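Local coordinates for protein genome packaging NTPase B204 (Sulfolobus turreted icosahedral virus 2, PDB 4KFR) that probably hydrolyses ATP or a related nucleotide to drive packaging of the viral genome into the capsid, at residues 104-109 with 137-142. Sequence-based numbering, arbitrary orientation.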
# COMPACT_ATOMS: atom_id res chain seq x y z
N GLU A 104 -1.86 7.19 0.34
CA GLU A 104 -0.82 7.87 -0.42
C GLU A 104 0.53 7.70 0.27
O GLU A 104 0.86 8.43 1.21
CB GLU A 104 -1.14 9.36 -0.65
CG GLU A 104 -0.08 10.11 -1.47
CD GLU A 104 0.45 9.32 -2.68
OE1 GLU A 104 1.50 8.66 -2.55
OE2 GLU A 104 -0.15 9.39 -3.78
N ALA A 105 1.30 6.74 -0.22
CA ALA A 105 2.55 6.32 0.40
C ALA A 105 3.63 7.39 0.42
O ALA A 105 4.52 7.33 1.27
CB ALA A 105 3.09 5.04 -0.27
N TYR A 106 3.57 8.37 -0.48
CA TYR A 106 4.62 9.38 -0.50
C TYR A 106 4.72 10.23 0.77
O TYR A 106 5.74 10.84 1.04
CB TYR A 106 4.66 10.23 -1.79
CG TYR A 106 3.60 11.30 -1.99
CD1 TYR A 106 3.36 12.28 -1.03
CD2 TYR A 106 2.87 11.37 -3.17
CE1 TYR A 106 2.39 13.27 -1.22
CE2 TYR A 106 1.90 12.35 -3.38
CZ TYR A 106 1.67 13.30 -2.40
OH TYR A 106 0.71 14.28 -2.60
N TYR A 107 3.67 10.23 1.58
CA TYR A 107 3.72 10.96 2.84
C TYR A 107 4.68 10.32 3.85
O TYR A 107 5.13 10.99 4.77
CB TYR A 107 2.33 11.09 3.45
CG TYR A 107 1.48 12.06 2.69
CD1 TYR A 107 1.78 13.42 2.68
CD2 TYR A 107 0.38 11.62 1.95
CE1 TYR A 107 1.00 14.32 1.96
CE2 TYR A 107 -0.40 12.51 1.23
CZ TYR A 107 -0.08 13.86 1.24
OH TYR A 107 -0.86 14.74 0.52
N HIS A 108 5.00 9.05 3.66
CA HIS A 108 5.75 8.33 4.69
C HIS A 108 6.96 7.61 4.15
O HIS A 108 7.85 7.24 4.93
CB HIS A 108 4.83 7.32 5.39
CG HIS A 108 3.66 7.95 6.09
ND1 HIS A 108 3.80 8.99 6.99
CD2 HIS A 108 2.33 7.70 6.02
CE1 HIS A 108 2.61 9.34 7.44
NE2 HIS A 108 1.70 8.57 6.87
N PHE A 109 6.98 7.37 2.84
CA PHE A 109 8.06 6.65 2.18
C PHE A 109 8.58 7.44 0.99
O PHE A 109 8.93 6.88 -0.04
CB PHE A 109 7.58 5.28 1.71
CG PHE A 109 7.14 4.37 2.83
CD1 PHE A 109 5.83 4.41 3.31
CD2 PHE A 109 8.03 3.47 3.40
CE1 PHE A 109 5.43 3.58 4.35
CE2 PHE A 109 7.63 2.62 4.42
CZ PHE A 109 6.32 2.67 4.89
N THR A 137 0.42 4.72 -4.53
CA THR A 137 1.04 5.98 -4.95
C THR A 137 0.73 6.33 -6.41
O THR A 137 0.33 5.47 -7.19
CB THR A 137 2.58 5.98 -4.70
OG1 THR A 137 3.06 7.33 -4.64
CG2 THR A 137 3.32 5.21 -5.80
N GLN A 138 0.92 7.60 -6.77
CA GLN A 138 0.54 8.07 -8.11
C GLN A 138 1.63 7.86 -9.15
O GLN A 138 1.36 7.42 -10.26
CB GLN A 138 0.16 9.55 -8.08
CG GLN A 138 -1.14 9.83 -7.36
CD GLN A 138 -1.35 11.31 -7.11
OE1 GLN A 138 -1.31 12.13 -8.03
NE2 GLN A 138 -1.56 11.67 -5.84
N ARG A 139 2.86 8.18 -8.77
CA ARG A 139 4.00 8.11 -9.68
C ARG A 139 5.04 7.17 -9.10
O ARG A 139 5.38 7.27 -7.92
CB ARG A 139 4.60 9.50 -9.87
CG ARG A 139 3.69 10.46 -10.63
CD ARG A 139 4.03 11.91 -10.33
NE ARG A 139 3.79 12.24 -8.92
CZ ARG A 139 2.67 12.79 -8.46
NH1 ARG A 139 1.69 13.10 -9.29
NH2 ARG A 139 2.54 13.05 -7.16
N VAL A 140 5.55 6.26 -9.93
CA VAL A 140 6.49 5.26 -9.43
C VAL A 140 7.72 5.87 -8.75
O VAL A 140 8.24 5.31 -7.80
CB VAL A 140 6.92 4.28 -10.55
CG1 VAL A 140 7.79 4.97 -11.58
CG2 VAL A 140 7.66 3.08 -9.95
N TYR A 141 8.17 7.03 -9.24
CA TYR A 141 9.43 7.60 -8.79
C TYR A 141 9.30 8.45 -7.54
O TYR A 141 10.23 9.16 -7.17
CB TYR A 141 10.12 8.40 -9.92
CG TYR A 141 9.30 9.51 -10.55
CD1 TYR A 141 8.89 10.61 -9.82
CD2 TYR A 141 8.98 9.46 -11.90
CE1 TYR A 141 8.15 11.63 -10.40
CE2 TYR A 141 8.24 10.47 -12.50
CZ TYR A 141 7.83 11.55 -11.74
OH TYR A 141 7.10 12.56 -12.32
N ASP A 142 8.14 8.39 -6.90
CA ASP A 142 7.93 9.20 -5.71
C ASP A 142 8.33 8.47 -4.44
O ASP A 142 8.49 9.09 -3.40
CB ASP A 142 6.48 9.66 -5.61
CG ASP A 142 6.20 10.87 -6.46
OD1 ASP A 142 7.18 11.50 -6.93
OD2 ASP A 142 5.02 11.21 -6.64
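Glu104 meets Thr137 and Gln138 in a polar contact at the C-terminal ends of neighbouring parallel strands, 98-102 and 131-137, where the chain turns into loops. Glu104 OE1 takes the hydroxyl of Thr137 OG1 at 2.9 Å on its syn lone pair, and the backbone amide of its own loop, Tyr106 N, also at 2.9 Å, on the anti lone pair. The second bond is nearly straight (172°). Two donors, the hydroxyl at the end of strand 131-137 and an amide of the loop after strand 98-102, thus grip this oxygen of a buried residue. The side chain gets there by running out with CG anti to the backbone N (chi1 -179°) and then bending at chi2. The other oxygen, Glu104 OE2, has a weak bond of 3.4 Å from Gln138 NE2, the carboxylate and amide planes being turned 54° apart. Gln138 OE1 in turn accepts from Lys13, in the loop between strand 6-10 and helix 17-31.

The Tyr106 ring lies over the Glu104 side chain. Glu104 CG sits 3.5 Å above the centre of the ring, while Tyr106 CE2 comes within 3.9 Å of Arg139 NH2. Arg139 is held by a salt bridge inside its own loop: its NE reaches Asp142 OD2 at 2.8 Å, with a weaker bond from NH2 to the same oxygen. The carboxylate of Asp142 stands nearly perpendicular to the Tyr106 ring, alongside it.

Glu104 lies just past the C-terminal end of strand 98-102, and strand 131-137 runs between that strand and 6-10, which leads into the likely Walker A loop. This layout is typical of the ASCE division of P-loop NTPases, where a probable Walker B acidic end, with Glu104 at the position expected of the catalytic glutamate, lies beside a polar strand end resembling sensor 1.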